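Local coordinates for methionine-R-sulfoxide reductase (Neisseria meningitidis, PDB 3MMH), which reduces free methionine-R-sulfoxide to methionine, and is built on a GAF-domain fold, at residues V26-T39 / L152-A166. Residues are numbered along the deposited sequence; the frame is centred on the assembly and turned at random. Where two conformers were deposited one is given.
Sequences VADETDWVANLANT and LAKILEKRFEASRQA
Val26, in the last turn of helix 11-27, lays CG2 against the aliphatic part of Arg159, 3.6 Å from its CG, while its carbonyl takes a weak, bent bond from Arg159 NE. Arginine suits this place because its chain, bent at chi2 and chi3, folds back so that methylenes meet valine and the guanidinium reaches the interhelical loop. There Arg159 NH2 gives Glu29 O an almost straight bond (2.9 Å, 177°), with the oxygen in the guanidinium plane. Asn35 ND2 donates to the same oxygen from the opposite face of the carbonyl plane, so two N-H groups hold the loop. Glu29 OE1 pairs with Arg77 and Thr76 of the second subunit, while OE2 accepts from Asp31 N. Thr30 rests its CB on Ala166 CB (3.6 Å), where a small methyl fits close. At the start of helix 32-47, N-capped by Asp31, Trp32 offers a broad apolar face to Phe160. Phe160 CB sits over the six-membered ring of Trp32, 3.7 Å from its centroid, in a CH-pi contact, and the phenyl edge meets the five-membered ring in a T-shaped pair, planes 66° apart. Leu36 CD1 lies over the opposite face, toward its rim. Thr39 OG1 is tied to Asn35 O, which leaves CG2 anti to the backbone N, pointing at Leu152 CD2 (3.9 Å). Thr30, Asn35 and Arg159 also belong to one magnesium site. The contact thus joins near-antiparallel segments 32-39 and 152-165 on one side of the GAF sheet: apolar side chains fill the interface, and the guanidinium, probably helped by its charge, ties the loop to helix 143-165, firmly through Glu29 O and weakly through Val26 O.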
ATOM      1  N   VAL A  26       8.624  12.329   1.430  1.00 11.26           N
ATOM      2  CA  VAL A  26       9.269  11.370   2.288  1.00 12.43           C
ATOM      3  C   VAL A  26      10.232  11.975   3.269  1.00 12.29           C
ATOM      4  O   VAL A  26      10.579  11.369   4.268  1.00 12.42           O
ATOM      5  CB  VAL A  26       9.858  10.165   1.526  1.00 11.14           C
ATOM      6  CG1 VAL A  26       8.789   9.435   0.722  1.00 12.85           C
ATOM      7  CG2 VAL A  26      11.019  10.534   0.709  1.00 12.29           C
ATOM      8  N   ALA A  27      10.662  13.220   3.005  1.00 13.63           N
ATOM      9  CA  ALA A  27      11.512  13.945   3.903  1.00 14.32           C
ATOM     10  C   ALA A  27      10.829  14.226   5.242  1.00 14.95           C
ATOM     11  O   ALA A  27      11.482  14.384   6.258  1.00 18.46           O
ATOM     12  CB  ALA A  27      11.984  15.254   3.287  1.00 15.60           C
ATOM     13  N   ASP A  28       9.500  14.264   5.227  0.50 16.82           N
ATOM     14  CA  ASP A  28       8.740  14.783   6.357  0.50 18.01           C
ATOM     15  C   ASP A  28       8.116  13.655   7.173  0.50 16.55           C
ATOM     16  O   ASP A  28       7.190  13.885   7.952  0.50 19.92           O
ATOM     17  CB  ASP A  28       7.646  15.732   5.866  0.50 19.72           C
ATOM     18  CG  ASP A  28       8.206  16.983   5.218  0.50 23.92           C
ATOM     19  OD1 ASP A  28       9.396  17.288   5.442  0.50 26.18           O
ATOM     20  OD2 ASP A  28       7.456  17.662   4.485  0.50 30.15           O
ATOM     21  N   GLU A  29       8.623  12.438   6.997  1.00 14.24           N
ATOM     22  CA  GLU A  29       8.171  11.279   7.814  1.00 13.58           C
ATOM     23  C   GLU A  29       9.349  10.352   7.989  1.00 13.41           C
ATOM     24  O   GLU A  29      10.196  10.252   7.096  1.00 12.92           O
ATOM     25  CB  GLU A  29       7.014  10.608   7.110  1.00 12.95           C
ATOM     26  CG  GLU A  29       6.478   9.335   7.743  1.00 12.11           C
ATOM     27  CD  GLU A  29       6.074   9.519   9.201  1.00 13.95           C
ATOM     28  OE1 GLU A  29       5.164  10.338   9.490  1.00 14.47           O
ATOM     29  OE2 GLU A  29       6.717   8.887  10.078  1.00 14.54           O
ATOM     30  N   THR A  30       9.445   9.748   9.154  1.00 13.16           N
ATOM     31  CA  THR A  30      10.510   8.784   9.406  1.00 13.36           C
ATOM     32  C   THR A  30      10.067   7.327   9.267  1.00 12.05           C
ATOM     33  O   THR A  30      10.908   6.447   9.107  1.00 12.78           O
ATOM     34  CB  THR A  30      11.119   8.993  10.828  1.00 15.21           C
ATOM     35  OG1 THR A  30      10.076   8.914  11.772  1.00 19.32           O
ATOM     36  CG2 THR A  30      11.789  10.342  10.874  1.00 18.63           C
ATOM     37  N   ASP A  31       8.767   7.046   9.428  1.00 11.70           N
ATOM     38  CA  ASP A  31       8.299   5.662   9.354  1.00 10.84           C
ATOM     39  C   ASP A  31       8.502   5.128   7.920  1.00 10.68           C
ATOM     40  O   ASP A  31       7.981   5.676   6.951  1.00 10.45           O
ATOM     41  CB  ASP A  31       6.849   5.587   9.776  1.00 10.08           C
ATOM     42  CG  ASP A  31       6.349   4.147   9.871  1.00 11.97           C
ATOM     43  OD1 ASP A  31       6.513   3.530  10.942  1.00 17.33           O
ATOM     44  OD2 ASP A  31       5.873   3.602   8.856  1.00 12.45           O
ATOM     45  N   TRP A  32       9.228   4.015   7.854  1.00 11.34           N
ATOM     46  CA  TRP A  32       9.627   3.425   6.550  1.00 10.88           C
ATOM     47  C   TRP A  32       8.416   2.966   5.764  1.00  9.51           C
ATOM     48  O   TRP A  32       8.280   3.273   4.583  1.00  9.39           O
ATOM     49  CB  TRP A  32      10.633   2.284   6.860  1.00 11.20           C
ATOM     50  CG  TRP A  32      11.137   1.498   5.697  1.00 11.57           C
ATOM     51  CD1 TRP A  32      11.215   0.167   5.621  1.00 11.51           C
ATOM     52  CD2 TRP A  32      11.798   2.005   4.496  1.00 10.84           C
ATOM     53  NE1 TRP A  32      11.872  -0.239   4.466  1.00 12.09           N
ATOM     54  CE2 TRP A  32      12.227   0.873   3.776  1.00 12.76           C
ATOM     55  CE3 TRP A  32      12.040   3.286   3.973  1.00 12.67           C
ATOM     56  CZ2 TRP A  32      12.942   0.953   2.571  1.00 11.90           C
ATOM     57  CZ3 TRP A  32      12.707   3.364   2.852  1.00 11.59           C
ATOM     58  CH2 TRP A  32      13.163   2.215   2.132  1.00 12.04           C
ATOM     59  N   VAL A  33       7.522   2.208   6.404  1.00  9.84           N
ATOM     60  CA  VAL A  33       6.358   1.709   5.699  1.00 10.00           C
ATOM     61  C   VAL A  33       5.450   2.852   5.194  1.00  9.41           C
ATOM     62  O   VAL A  33       4.978   2.795   4.064  1.00  9.19           O
ATOM     63  CB  VAL A  33       5.556   0.704   6.592  1.00 10.95           C
ATOM     64  CG1 VAL A  33       4.199   0.399   6.045  1.00 12.02           C
ATOM     65  CG2 VAL A  33       6.407  -0.595   6.727  1.00 13.38           C
ATOM     66  N   ALA A  34       5.260   3.904   6.009  1.00  9.16           N
ATOM     67  CA  ALA A  34       4.480   5.043   5.572  1.00  9.70           C
ATOM     68  C   ALA A  34       5.084   5.666   4.319  1.00  8.69           C
ATOM     69  O   ALA A  34       4.399   6.028   3.360  1.00  9.13           O
ATOM     70  CB  ALA A  34       4.326   6.100   6.682  1.00 10.66           C
ATOM     71  N   ASN A  35       6.407   5.816   4.303  1.00  8.55           N
ATOM     72  CA  ASN A  35       7.118   6.389   3.188  1.00  8.80           C
ATOM     73  C   ASN A  35       7.018   5.543   1.926  1.00  7.79           C
ATOM     74  O   ASN A  35       6.833   6.053   0.825  1.00  8.57           O
ATOM     75  CB  ASN A  35       8.536   6.749   3.522  1.00  9.32           C
ATOM     76  CG  ASN A  35       8.665   8.037   4.320  1.00 10.15           C
ATOM     77  OD1 ASN A  35       7.822   8.896   4.203  1.00 10.64           O
ATOM     78  ND2 ASN A  35       9.763   8.137   5.105  1.00 11.16           N
ATOM     79  N   LEU A  36       7.134   4.229   2.086  1.00  8.32           N
ATOM     80  CA  LEU A  36       6.951   3.329   0.945  1.00  8.46           C
ATOM     81  C   LEU A  36       5.549   3.432   0.407  1.00  7.60           C
ATOM     82  O   LEU A  36       5.302   3.430  -0.809  1.00  8.24           O
ATOM     83  CB  LEU A  36       7.282   1.872   1.326  1.00  8.45           C
ATOM     84  CG  LEU A  36       8.779   1.641   1.672  1.00  9.54           C
ATOM     85  CD1 LEU A  36       8.935   0.176   2.129  1.00 11.42           C
ATOM     86  CD2 LEU A  36       9.742   2.049   0.579  1.00 10.57           C
ATOM     87  N   ALA A  37       4.564   3.473   1.305  1.00  7.69           N
ATOM     88  CA  ALA A  37       3.158   3.550   0.920  1.00  7.54           C
ATOM     89  C   ALA A  37       2.877   4.810   0.153  1.00  7.72           C
ATOM     90  O   ALA A  37       2.223   4.813  -0.926  1.00  7.80           O
ATOM     91  CB  ALA A  37       2.261   3.388   2.141  1.00  9.15           C
ATOM     92  N   ASN A  38       3.357   5.963   0.626  1.00  7.82           N
ATOM     93  CA  ASN A  38       3.113   7.208  -0.107  1.00  8.05           C
ATOM     94  C   ASN A  38       3.933   7.229  -1.434  1.00  7.39           C
ATOM     95  O   ASN A  38       3.444   7.792  -2.419  1.00  8.09           O
ATOM     96  CB  ASN A  38       3.427   8.470   0.724  1.00  8.76           C
ATOM     97  CG  ASN A  38       2.217   8.965   1.486  1.00  8.53           C
ATOM     98  OD1 ASN A  38       1.063   8.565   1.028  1.00 12.17           O
ATOM     99  ND2 ASN A  38       2.374   9.635   2.553  1.00  7.10           N
ATOM    100  N   THR A  39       5.113   6.641  -1.469  1.00  7.88           N
ATOM    101  CA  THR A  39       5.855   6.595  -2.724  1.00  7.82           C
ATOM    102  C   THR A  39       5.115   5.789  -3.793  1.00  8.27           C
ATOM    103  O   THR A  39       4.985   6.207  -4.928  1.00  8.01           O
ATOM    104  CB  THR A  39       7.280   5.998  -2.501  1.00  8.39           C
ATOM    105  OG1 THR A  39       7.994   6.887  -1.596  1.00  9.09           O
ATOM    106  CG2 THR A  39       8.072   5.923  -3.766  1.00  9.38           C
ATOM    107  N   LEU A 152      15.340   7.320  -7.515  1.00 10.44           N
ATOM    108  CA  LEU A 152      14.352   7.198  -6.485  1.00 10.46           C
ATOM    109  C   LEU A 152      14.827   6.192  -5.402  1.00 10.10           C
ATOM    110  O   LEU A 152      14.630   6.426  -4.199  1.00 10.34           O
ATOM    111  CB  LEU A 152      13.017   6.787  -7.050  1.00 10.20           C
ATOM    112  CG  LEU A 152      11.907   6.609  -5.998  1.00 11.25           C
ATOM    113  CD1 LEU A 152      11.686   7.853  -5.163  1.00 12.69           C
ATOM    114  CD2 LEU A 152      10.606   6.218  -6.747  1.00 12.68           C
ATOM    115  N   ALA A 153      15.392   5.082  -5.832  1.00  9.80           N
ATOM    116  CA  ALA A 153      15.926   4.095  -4.903  1.00 11.26           C
ATOM    117  C   ALA A 153      16.906   4.708  -3.927  1.00 10.89           C
ATOM    118  O   ALA A 153      16.874   4.466  -2.740  1.00 12.49           O
ATOM    119  CB  ALA A 153      16.489   2.837  -5.593  1.00 12.45           C
ATOM    120  N   LYS A 154      17.785   5.595  -4.444  1.00 11.99           N
ATOM    121  CA  LYS A 154      18.730   6.245  -3.530  0.55 12.80           C
ATOM    122  C   LYS A 154      18.068   7.241  -2.564  1.00 13.11           C
ATOM    123  O   LYS A 154      18.466   7.307  -1.391  1.00 13.31           O
ATOM    124  CB  LYS A 154      19.862   6.901  -4.345  0.55 13.58           C
ATOM    125  CG  LYS A 154      20.652   5.903  -5.155  0.55 17.53           C
ATOM    126  CD  LYS A 154      21.789   6.468  -5.977  0.55 22.39           C
ATOM    127  CE  LYS A 154      22.777   5.372  -6.391  0.55 24.53           C
ATOM    128  NZ  LYS A 154      22.299   4.486  -7.506  0.55 24.96           N
ATOM    129  N   ILE A 155      17.060   7.952  -3.015  1.00 12.61           N
ATOM    130  CA  ILE A 155      16.262   8.781  -2.129  1.00 12.81           C
ATOM    131  C   ILE A 155      15.654   7.964  -1.008  1.00 11.73           C
ATOM    132  O   ILE A 155      15.709   8.308   0.170  1.00 12.80           O
ATOM    133  CB  ILE A 155      15.164   9.523  -2.939  1.00 13.19           C
ATOM    134  CG1 ILE A 155      15.777  10.612  -3.820  1.00 16.58           C
ATOM    135  CG2 ILE A 155      14.049  10.076  -2.059  1.00 14.50           C
ATOM    136  CD1 ILE A 155      14.811  11.137  -4.940  1.00 19.13           C
ATOM    137  N   LEU A 156      15.108   6.779  -1.348  1.00 10.41           N
ATOM    138  CA  LEU A 156      14.460   5.918  -0.389  1.00  9.90           C
ATOM    139  C   LEU A 156      15.473   5.305   0.574  1.00 11.34           C
ATOM    140  O   LEU A 156      15.202   5.209   1.782  1.00 12.36           O
ATOM    141  CB  LEU A 156      13.620   4.882  -1.066  1.00 10.39           C
ATOM    142  CG  LEU A 156      12.418   5.390  -1.833  1.00 10.47           C
ATOM    143  CD1 LEU A 156      11.779   4.248  -2.610  1.00 12.50           C
ATOM    144  CD2 LEU A 156      11.387   6.003  -0.850  1.00 13.41           C
ATOM    145  N   GLU A 157      16.632   4.903   0.081  1.00 11.45           N
ATOM    146  CA  GLU A 157      17.659   4.379   0.935  1.00 12.59           C
ATOM    147  C   GLU A 157      17.983   5.328   2.077  1.00 11.81           C
ATOM    148  O   GLU A 157      18.222   4.932   3.236  1.00 13.07           O
ATOM    149  CB  GLU A 157      18.928   4.014   0.132  1.00 12.40           C
ATOM    150  CG  GLU A 157      18.771   2.811  -0.760  0.90 12.59           C
ATOM    151  CD  GLU A 157      19.859   2.689  -1.831  0.90 14.91           C
ATOM    152  OE1 GLU A 157      20.690   3.615  -2.004  0.90 17.80           O
ATOM    153  OE2 GLU A 157      19.827   1.662  -2.498  0.90 16.33           O
ATOM    154  N   LYS A 158      18.084   6.612   1.757  1.00 12.10           N
ATOM    155  CA  LYS A 158      18.365   7.623   2.794  1.00 12.71           C
ATOM    156  C   LYS A 158      17.256   7.673   3.825  1.00 11.86           C
ATOM    157  O   LYS A 158      17.513   7.879   5.007  1.00 13.68           O
ATOM    158  CB  LYS A 158      18.662   8.999   2.210  1.00 14.00           C
ATOM    159  CG  LYS A 158      19.968   8.903   1.331  1.00 16.68           C
ATOM    160  CD  LYS A 158      20.262  10.169   0.623  1.00 22.67           C
ATOM    161  CE  LYS A 158      21.492   9.959  -0.249  1.00 24.40           C
ATOM    162  NZ  LYS A 158      21.091   9.039  -1.390  1.00 31.96           N
ATOM    163  N   ARG A 159      16.012   7.508   3.398  1.00 11.32           N
ATOM    164  CA  ARG A 159      14.895   7.451   4.363  1.00 11.49           C
ATOM    165  C   ARG A 159      14.921   6.203   5.205  1.00 11.05           C
ATOM    166  O   ARG A 159      14.526   6.243   6.378  1.00 11.71           O
ATOM    167  CB  ARG A 159      13.520   7.609   3.668  1.00 12.02           C
ATOM    168  CG  ARG A 159      13.391   8.909   2.889  1.00 12.93           C
ATOM    169  CD  ARG A 159      13.862  10.140   3.600  1.00 15.31           C
ATOM    170  NE  ARG A 159      13.158  10.376   4.863  1.00 13.71           N
ATOM    171  CZ  ARG A 159      13.682  11.003   5.882  1.00 13.24           C
ATOM    172  NH1 ARG A 159      14.960  11.364   5.871  1.00 16.05           N
ATOM    173  NH2 ARG A 159      12.905  11.197   6.972  1.00 15.62           N
ATOM    174  N   PHE A 160      15.383   5.081   4.660  1.00 11.09           N
ATOM    175  CA  PHE A 160      15.527   3.842   5.446  1.00 11.89           C
ATOM    176  C   PHE A 160      16.506   4.099   6.569  1.00 12.27           C
ATOM    177  O   PHE A 160      16.307   3.790   7.740  1.00 13.44           O
ATOM    178  CB  PHE A 160      15.930   2.653   4.587  1.00 12.03           C
ATOM    179  CG  PHE A 160      16.165   1.429   5.382  1.00 12.22           C
ATOM    180  CD1 PHE A 160      15.133   0.695   5.891  1.00 14.44           C
ATOM    181  CD2 PHE A 160      17.452   1.049   5.693  1.00 14.77           C
ATOM    182  CE1 PHE A 160      15.370  -0.399   6.657  1.00 18.25           C
ATOM    183  CE2 PHE A 160      17.688  -0.135   6.489  1.00 16.62           C
ATOM    184  CZ  PHE A 160      16.606  -0.817   6.924  1.00 19.22           C
ATOM    185  N   GLU A 161      17.674   4.653   6.235  1.00 13.61           N
ATOM    186  CA  GLU A 161      18.625   4.962   7.267  1.00 15.02           C
ATOM    187  C   GLU A 161      18.089   5.961   8.302  1.00 15.42           C
ATOM    188  O   GLU A 161      18.316   5.822   9.501  1.00 15.90           O
ATOM    189  CB  GLU A 161      19.891   5.474   6.610  1.00 16.22           C
ATOM    190  CG  GLU A 161      20.650   4.527   5.678  1.00 22.44           C
ATOM    191  CD  GLU A 161      20.984   3.223   6.340  0.50 25.10           C
ATOM    192  OE1 GLU A 161      21.030   3.120   7.615  0.50 26.42           O
ATOM    193  OE2 GLU A 161      21.190   2.300   5.557  0.50 24.25           O
ATOM    194  N   ALA A 162      17.342   6.950   7.856  1.00 15.25           N
ATOM    195  CA  ALA A 162      16.740   7.921   8.801  1.00 14.37           C
ATOM    196  C   ALA A 162      15.753   7.261   9.697  1.00 13.70           C
ATOM    197  O   ALA A 162      15.694   7.572  10.880  1.00 15.03           O
ATOM    198  CB  ALA A 162      16.042   9.060   8.039  1.00 16.72           C
ATOM    199  N   SER A 163      15.077   6.182   9.234  1.00 13.31           N
ATOM    200  CA  SER A 163      14.080   5.474  10.045  1.00 13.46           C
ATOM    201  C   SER A 163      14.804   4.809  11.222  1.00 13.58           C
ATOM    202  O   SER A 163      14.213   4.687  12.295  1.00 15.29           O
ATOM    203  CB  SER A 163      13.296   4.453   9.222  1.00 13.24           C
ATOM    204  OG  SER A 163      14.005   3.246   8.982  1.00 14.63           O
ATOM    205  N   ARG A 164      16.025   4.399  11.046  1.00 13.53           N
ATOM    206  CA  ARG A 164      16.797   3.724  12.089  0.60 14.48           C
ATOM    207  C   ARG A 164      17.325   4.652  13.115  1.00 13.36           C
ATOM    208  O   ARG A 164      17.579   4.265  14.272  1.00 14.73           O
ATOM    209  CB  ARG A 164      17.924   2.909  11.488  0.60 15.95           C
ATOM    210  CG  ARG A 164      17.478   1.909  10.451  0.60 20.46           C
ATOM    211  CD  ARG A 164      18.678   1.263   9.801  0.60 25.17           C
ATOM    212  NE  ARG A 164      19.491   0.436  10.679  0.60 28.82           N
ATOM    213  CZ  ARG A 164      20.541  -0.250  10.237  0.60 33.96           C
ATOM    214  NH1 ARG A 164      20.947  -0.164   8.972  0.60 36.81           N
ATOM    215  NH2 ARG A 164      21.224  -0.994  11.086  0.60 34.66           N
ATOM    216  N   GLN A 165      17.510   5.935  12.761  1.00 12.57           N
ATOM    217  CA  GLN A 165      18.046   6.940  13.642  1.00 11.82           C
ATOM    218  C   GLN A 165      16.974   7.808  14.255  1.00 11.91           C
ATOM    219  O   GLN A 165      17.274   8.689  15.090  1.00 13.14           O
ATOM    220  CB  GLN A 165      19.054   7.814  12.913  1.00 14.24           C
ATOM    221  CG  GLN A 165      20.229   6.987  12.381  1.00 16.02           C
ATOM    222  CD  GLN A 165      20.934   6.188  13.428  1.00 15.34           C
ATOM    223  OE1 GLN A 165      21.163   6.613  14.536  1.00 17.32           O
ATOM    224  NE2 GLN A 165      21.315   4.984  13.086  1.00 17.14           N
ATOM    225  N   ALA A 166      15.712   7.599  13.898  1.00 12.55           N
ATOM    226  CA  ALA A 166      14.627   8.426  14.392  1.00 12.84           C
ATOM    227  C   ALA A 166      14.254   8.068  15.816  1.00 13.38           C
ATOM    228  O   ALA A 166      14.256   6.904  16.147  1.00 14.04           O
ATOM    229  CB  ALA A 166      13.411   8.241  13.508  1.00 14.08           C
TER